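Local atomic coordinates of putative major capsid protein (Cafeteriavirus-dependent mavirus, PDB entry 6G44), a protein that probably builds the outer shell of the virophage particle, its double jelly-roll subunits joining in threes as capsid building blocks. Residues Met328-Glu342 / Ala466-Asn478. Numbering follows the deposited sequence. Where two conformers were deposited one is given.
With SO4 (sulfate ion), chain B.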
loop_
_atom_site.group_PDB
_atom_site.type_symbol
_atom_site.label_atom_id
_atom_site.label_comp_id
_atom_site.label_asym_id
_atom_site.label_seq_id
_atom_site.Cartn_x
_atom_site.Cartn_y
_atom_site.Cartn_z
ATOM N N MET C 328 36.123 8.847 16.159
ATOM C CA MET C 328 35.320 9.815 15.424
ATOM C C MET C 328 35.492 11.191 16.041
ATOM O O MET C 328 35.493 11.315 17.249
ATOM C CB MET C 328 33.851 9.396 15.447
ATOM C CG MET C 328 33.628 8.178 14.563
ATOM S SD MET C 328 31.979 7.449 14.709
ATOM C CE MET C 328 32.219 6.358 16.071
ATOM N N ASN C 329 35.589 12.222 15.207
ATOM C CA ASN C 329 35.774 13.598 15.723
ATOM C C ASN C 329 34.466 14.323 16.091
ATOM O O ASN C 329 34.486 15.443 16.618
ATOM C CB ASN C 329 36.544 14.446 14.707
ATOM C CG ASN C 329 37.940 13.916 14.444
ATOM O OD1 ASN C 329 38.634 13.498 15.369
ATOM N ND2 ASN C 329 38.368 13.960 13.191
ATOM N N ASN C 330 33.323 13.690 15.801
ATOM C CA ASN C 330 32.005 14.266 16.033
ATOM C C ASN C 330 31.024 13.073 16.054
ATOM O O ASN C 330 31.423 11.961 15.707
ATOM C CB ASN C 330 31.679 15.288 14.939
ATOM C CG ASN C 330 31.773 14.700 13.556
ATOM O OD1 ASN C 330 30.912 13.906 13.158
ATOM N ND2 ASN C 330 32.826 15.064 12.812
ATOM N N VAL C 331 29.782 13.336 16.426
ATOM C CA VAL C 331 28.796 12.271 16.677
ATOM C C VAL C 331 27.831 12.170 15.480
ATOM O O VAL C 331 27.065 13.099 15.244
ATOM C CB VAL C 331 28.029 12.547 17.977
ATOM C CG1 VAL C 331 27.034 11.419 18.261
ATOM C CG2 VAL C 331 28.993 12.705 19.159
ATOM N N PRO C 332 27.905 11.061 14.700
ATOM C CA PRO C 332 26.941 10.912 13.595
ATOM C C PRO C 332 25.491 10.765 14.024
ATOM O O PRO C 332 25.190 10.374 15.144
ATOM C CB PRO C 332 27.389 9.633 12.892
ATOM C CG PRO C 332 28.840 9.488 13.249
ATOM C CD PRO C 332 28.924 10.001 14.652
ATOM N N SER C 333 24.620 11.038 13.076
ATOM C CA SER C 333 23.183 10.883 13.237
ATOM C C SER C 333 22.748 9.434 13.320
ATOM O O SER C 333 21.815 9.105 14.092
ATOM C CB SER C 333 22.480 11.536 12.049
ATOM O OG SER C 333 21.075 11.327 12.091
ATOM N N MET C 334 23.388 8.573 12.541
ATOM C CA MET C 334 22.977 7.176 12.507
ATOM C C MET C 334 24.156 6.292 12.145
ATOM O O MET C 334 25.097 6.729 11.484
ATOM C CB MET C 334 21.818 6.962 11.511
ATOM C CG MET C 334 21.119 5.594 11.632
ATOM S SD MET C 334 19.704 5.353 10.507
ATOM C CE MET C 334 18.501 6.468 11.184
ATOM N N PHE C 335 24.076 5.041 12.581
ATOM C CA PHE C 335 24.999 4.000 12.240
ATOM C C PHE C 335 24.273 2.843 11.599
ATOM O O PHE C 335 23.074 2.648 11.841
ATOM C CB PHE C 335 25.714 3.487 13.511
ATOM C CG PHE C 335 26.553 4.528 14.175
ATOM C CD1 PHE C 335 27.861 4.693 13.750
ATOM C CD2 PHE C 335 26.042 5.343 15.170
ATOM C CE1 PHE C 335 28.668 5.657 14.318
ATOM C CE2 PHE C 335 26.868 6.318 15.758
ATOM C CZ PHE C 335 28.165 6.453 15.309
ATOM N N ALA C 336 24.997 2.074 10.800
ATOM C CA ALA C 336 24.451 0.843 10.202
ATOM C C ALA C 336 25.486 -0.265 10.366
ATOM O O ALA C 336 26.675 -0.060 10.045
ATOM C CB ALA C 336 24.087 1.028 8.741
ATOM N N VAL C 337 25.040 -1.420 10.825
ATOM C CA VAL C 337 25.899 -2.585 11.036
ATOM C C VAL C 337 25.433 -3.695 10.116
ATOM O O VAL C 337 24.234 -4.022 10.079
ATOM C CB VAL C 337 25.816 -3.065 12.498
ATOM C CG1 VAL C 337 26.746 -4.258 12.723
ATOM C CG2 VAL C 337 26.151 -1.940 13.445
ATOM N N MET C 338 26.368 -4.303 9.390
ATOM C CA MET C 338 26.047 -5.448 8.561
ATOM C C MET C 338 27.260 -6.350 8.488
ATOM O O MET C 338 28.387 -5.861 8.580
ATOM C CB MET C 338 25.540 -5.007 7.178
ATOM C CG MET C 338 26.507 -4.616 6.108
ATOM S SD MET C 338 25.632 -4.368 4.509
ATOM C CE MET C 338 25.044 -2.722 4.738
ATOM N N VAL C 339 27.026 -7.640 8.321
ATOM C CA VAL C 339 28.083 -8.635 8.169
ATOM C C VAL C 339 27.892 -9.290 6.811
ATOM O O VAL C 339 26.910 -9.995 6.611
ATOM C CB VAL C 339 28.024 -9.656 9.307
ATOM C CG1 VAL C 339 29.108 -10.729 9.111
ATOM C CG2 VAL C 339 28.182 -8.987 10.663
ATOM N N SER C 340 28.816 -9.058 5.868
ATOM C CA SER C 340 28.654 -9.452 4.466
ATOM C C SER C 340 29.517 -10.661 4.132
ATOM O O SER C 340 30.664 -10.743 4.594
ATOM C CB SER C 340 29.023 -8.293 3.516
ATOM O OG SER C 340 28.050 -7.255 3.535
ATOM N N GLN C 341 28.982 -11.571 3.318
ATOM C CA GLN C 341 29.789 -12.651 2.743
ATOM C C GLN C 341 30.765 -11.972 1.791
ATOM O O GLN C 341 30.357 -11.246 0.880
ATOM C CB GLN C 341 28.869 -13.619 2.006
ATOM C CG GLN C 341 29.573 -14.805 1.366
ATOM C CD GLN C 341 28.594 -15.614 0.566
ATOM O OE1 GLN C 341 28.144 -15.179 -0.497
ATOM N NE2 GLN C 341 28.190 -16.760 1.112
ATOM N N GLU C 342 32.070 -12.160 1.998
ATOM C CA GLU C 342 33.053 -11.422 1.196
ATOM C C GLU C 342 33.081 -11.837 -0.274
ATOM O O GLU C 342 33.214 -10.980 -1.144
ATOM C CB GLU C 342 34.453 -11.488 1.830
ATOM C CG GLU C 342 34.586 -10.503 2.981
ATOM C CD GLU C 342 35.975 -10.440 3.591
ATOM O OE1 GLU C 342 36.764 -9.552 3.228
ATOM O OE2 GLU C 342 36.271 -11.264 4.466
ATOM N N ALA C 466 33.629 -19.781 5.075
ATOM C CA ALA C 466 33.802 -18.689 4.135
ATOM C C ALA C 466 34.119 -17.438 4.919
ATOM O O ALA C 466 33.873 -17.383 6.111
ATOM C CB ALA C 466 32.565 -18.474 3.305
ATOM N N HIS C 467 34.725 -16.467 4.252
ATOM C CA HIS C 467 35.083 -15.213 4.886
ATOM C C HIS C 467 33.885 -14.270 4.969
ATOM O O HIS C 467 33.195 -14.090 3.966
ATOM C CB HIS C 467 36.213 -14.507 4.126
ATOM C CG HIS C 467 37.574 -15.060 4.412
ATOM N ND1 HIS C 467 38.148 -16.046 3.643
ATOM C CD2 HIS C 467 38.470 -14.764 5.381
ATOM C CE1 HIS C 467 39.346 -16.334 4.126
ATOM N NE2 HIS C 467 39.571 -15.565 5.173
ATOM N N TYR C 468 33.700 -13.677 6.152
ATOM C CA TYR C 468 32.656 -12.667 6.425
ATOM C C TYR C 468 33.293 -11.408 6.973
ATOM O O TYR C 468 34.277 -11.469 7.728
ATOM C CB TYR C 468 31.567 -13.190 7.406
ATOM C CG TYR C 468 30.622 -14.122 6.682
ATOM C CD1 TYR C 468 30.997 -15.426 6.405
ATOM C CD2 TYR C 468 29.395 -13.674 6.183
ATOM C CE1 TYR C 468 30.182 -16.272 5.673
ATOM C CE2 TYR C 468 28.565 -14.514 5.459
ATOM C CZ TYR C 468 28.972 -15.807 5.203
ATOM O OH TYR C 468 28.151 -16.590 4.471
ATOM N N LYS C 469 32.725 -10.267 6.583
ATOM C CA LYS C 469 33.235 -8.961 6.969
ATOM C C LYS C 469 32.165 -8.174 7.727
ATOM O O LYS C 469 31.100 -7.881 7.186
ATOM C CB LYS C 469 33.685 -8.187 5.746
ATOM C CG LYS C 469 34.262 -6.821 6.040
ATOM C CD LYS C 469 34.568 -6.042 4.768
ATOM C CE LYS C 469 35.834 -6.525 4.100
ATOM N NZ LYS C 469 36.254 -5.607 3.008
ATOM N N LEU C 470 32.473 -7.820 8.961
ATOM C CA LEU C 470 31.664 -6.881 9.764
ATOM C C LEU C 470 31.999 -5.472 9.297
ATOM O O LEU C 470 33.170 -5.091 9.258
ATOM C CB LEU C 470 31.963 -7.042 11.259
ATOM C CG LEU C 470 31.459 -5.955 12.204
ATOM C CD1 LEU C 470 29.938 -5.765 12.132
ATOM C CD2 LEU C 470 31.872 -6.193 13.639
ATOM N N GLU C 471 30.988 -4.692 8.919
ATOM C CA GLU C 471 31.163 -3.309 8.509
ATOM C C GLU C 471 30.250 -2.438 9.349
ATOM O O GLU C 471 29.080 -2.801 9.591
ATOM C CB GLU C 471 30.810 -3.117 7.044
ATOM C CG GLU C 471 31.758 -3.807 6.062
ATOM C CD GLU C 471 31.359 -3.553 4.614
ATOM O OE1 GLU C 471 30.260 -4.021 4.246
ATOM O OE2 GLU C 471 32.122 -2.887 3.850
ATOM N N VAL C 472 30.779 -1.307 9.800
ATOM C CA VAL C 472 30.030 -0.296 10.544
ATOM C C VAL C 472 30.105 0.978 9.727
ATOM O O VAL C 472 31.199 1.490 9.462
ATOM C CB VAL C 472 30.567 -0.077 11.969
ATOM C CG1 VAL C 472 29.740 0.975 12.705
ATOM C CG2 VAL C 472 30.579 -1.414 12.693
ATOM N N PHE C 473 28.940 1.458 9.293
ATOM C CA PHE C 473 28.852 2.689 8.524
ATOM C C PHE C 473 28.301 3.798 9.380
ATOM O O PHE C 473 27.494 3.545 10.271
ATOM C CB PHE C 473 27.918 2.527 7.338
ATOM C CG PHE C 473 28.374 1.509 6.350
ATOM C CD1 PHE C 473 27.988 0.186 6.483
ATOM C CD2 PHE C 473 29.193 1.863 5.288
ATOM C CE1 PHE C 473 28.389 -0.778 5.568
ATOM C CE2 PHE C 473 29.624 0.880 4.380
ATOM C CZ PHE C 473 29.209 -0.426 4.526
ATOM N N SER C 474 28.748 5.026 9.131
ATOM C CA SER C 474 28.114 6.216 9.714
ATOM C C SER C 474 27.312 6.928 8.652
ATOM O O SER C 474 27.709 6.953 7.491
ATOM C CB SER C 474 29.118 7.187 10.301
ATOM O OG SER C 474 30.017 7.608 9.311
ATOM N N ILE C 475 26.213 7.549 9.084
ATOM C CA ILE C 475 25.427 8.424 8.244
ATOM C C ILE C 475 25.444 9.753 8.956
ATOM O O ILE C 475 24.887 9.879 10.049
ATOM C CB ILE C 475 23.987 7.914 8.031
ATOM C CG1 ILE C 475 24.034 6.516 7.389
ATOM C CG2 ILE C 475 23.221 8.890 7.144
ATOM C CD1 ILE C 475 23.618 5.377 8.274
ATOM N N ARG C 476 26.102 10.754 8.364
ATOM C CA ARG C 476 26.229 12.062 8.995
ATOM C C ARG C 476 25.385 13.120 8.288
ATOM O O ARG C 476 25.306 13.148 7.054
ATOM C CB ARG C 476 27.677 12.540 8.981
ATOM C CG ARG C 476 28.574 11.841 9.979
ATOM C CD ARG C 476 29.941 12.493 9.916
ATOM N NE ARG C 476 30.753 12.140 11.071
ATOM C CZ ARG C 476 31.600 11.116 11.122
ATOM N NH1 ARG C 476 32.294 10.913 12.238
ATOM N NH2 ARG C 476 31.767 10.299 10.090
ATOM N N ASP C 477 24.818 14.013 9.086
ATOM C CA ASP C 477 24.097 15.170 8.552
ATOM C C ASP C 477 25.150 16.116 7.945
ATOM O O ASP C 477 26.166 16.432 8.566
ATOM C CB ASP C 477 23.303 15.858 9.651
ATOM C CG ASP C 477 22.207 14.953 10.261
ATOM O OD1 ASP C 477 21.798 13.960 9.635
ATOM O OD2 ASP C 477 21.735 15.270 11.344
ATOM N N ASN C 478 24.893 16.538 6.717
ATOM C CA ASN C 478 25.881 17.225 5.900
ATOM C C ASN C 478 25.121 18.067 4.899
ATOM O O ASN C 478 24.175 17.596 4.260
ATOM C CB ASN C 478 26.747 16.199 5.220
ATOM C CG ASN C 478 27.869 16.806 4.429
ATOM O OD1 ASN C 478 28.703 17.501 4.988
ATOM N ND2 ASN C 478 27.924 16.507 3.143
HETATM S S SO4 B . 36.316 -16.829 0.852
HETATM O O1 SO4 B . 35.243 -17.484 1.595
HETATM O O2 SO4 B . 37.630 -17.143 1.458
HETATM O O3 SO4 B . 36.142 -15.349 0.872
HETATM O O4 SO4 B . 36.247 -17.305 -0.547
HETATM O O HOH W 1 29.279 -5.831 5.516
#
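The guanidinium of Arg476 has Pro332 CG over one face, toward its rim, 3.8 Å from CZ, and takes Asn330 OD1 at its edge. That bond, Arg476 NE to Asn330 OD1 at 2.7 Å and 165°, lies in the guanidinium plane and uses a lone pair of the amide oxygen, although the two planes stand 79° apart. Asn330 reaches it because chi1 of 56° sets CG between its backbone N and carbonyl carbon. A proline suits the place, its compact, rigid, apolar ring offering CH groups to the guanidinium; Arg476 NH2 meanwhile pairs with Glu296. Met328 SD lies in plane at the edge of the Phe335 ring. A sulfate, probably from the crystallisation liquor, sits at the edge of the His467 ring and accepts bonds from His467 N and ND1. Phe473 has Ala336 O near its ring plane, and Met338 CE lies 4.0 Å from its CE1; small Ala336 and flexible Met338 also fit against Leu129 of helix 123-130. On the other face of the sheet, branched Val337 and Val339 pack on Leu470, Val337 CG1 reaching Leu470 CD1 at 3.6 Å.

Strands 334-341 and 466-476 run antiparallel, with paired backbone bonds from Met334–Ile475 to Ser340–Lys469. A classic beta bulge starts the pairing: Ser333 and Met334 both face Ile475. This jelly-roll sheet is thus joined chiefly by backbone bonds and apolar packing, and Arg476's partly exposed charge is probably balanced by Glu296, while Asn330 holds its NE.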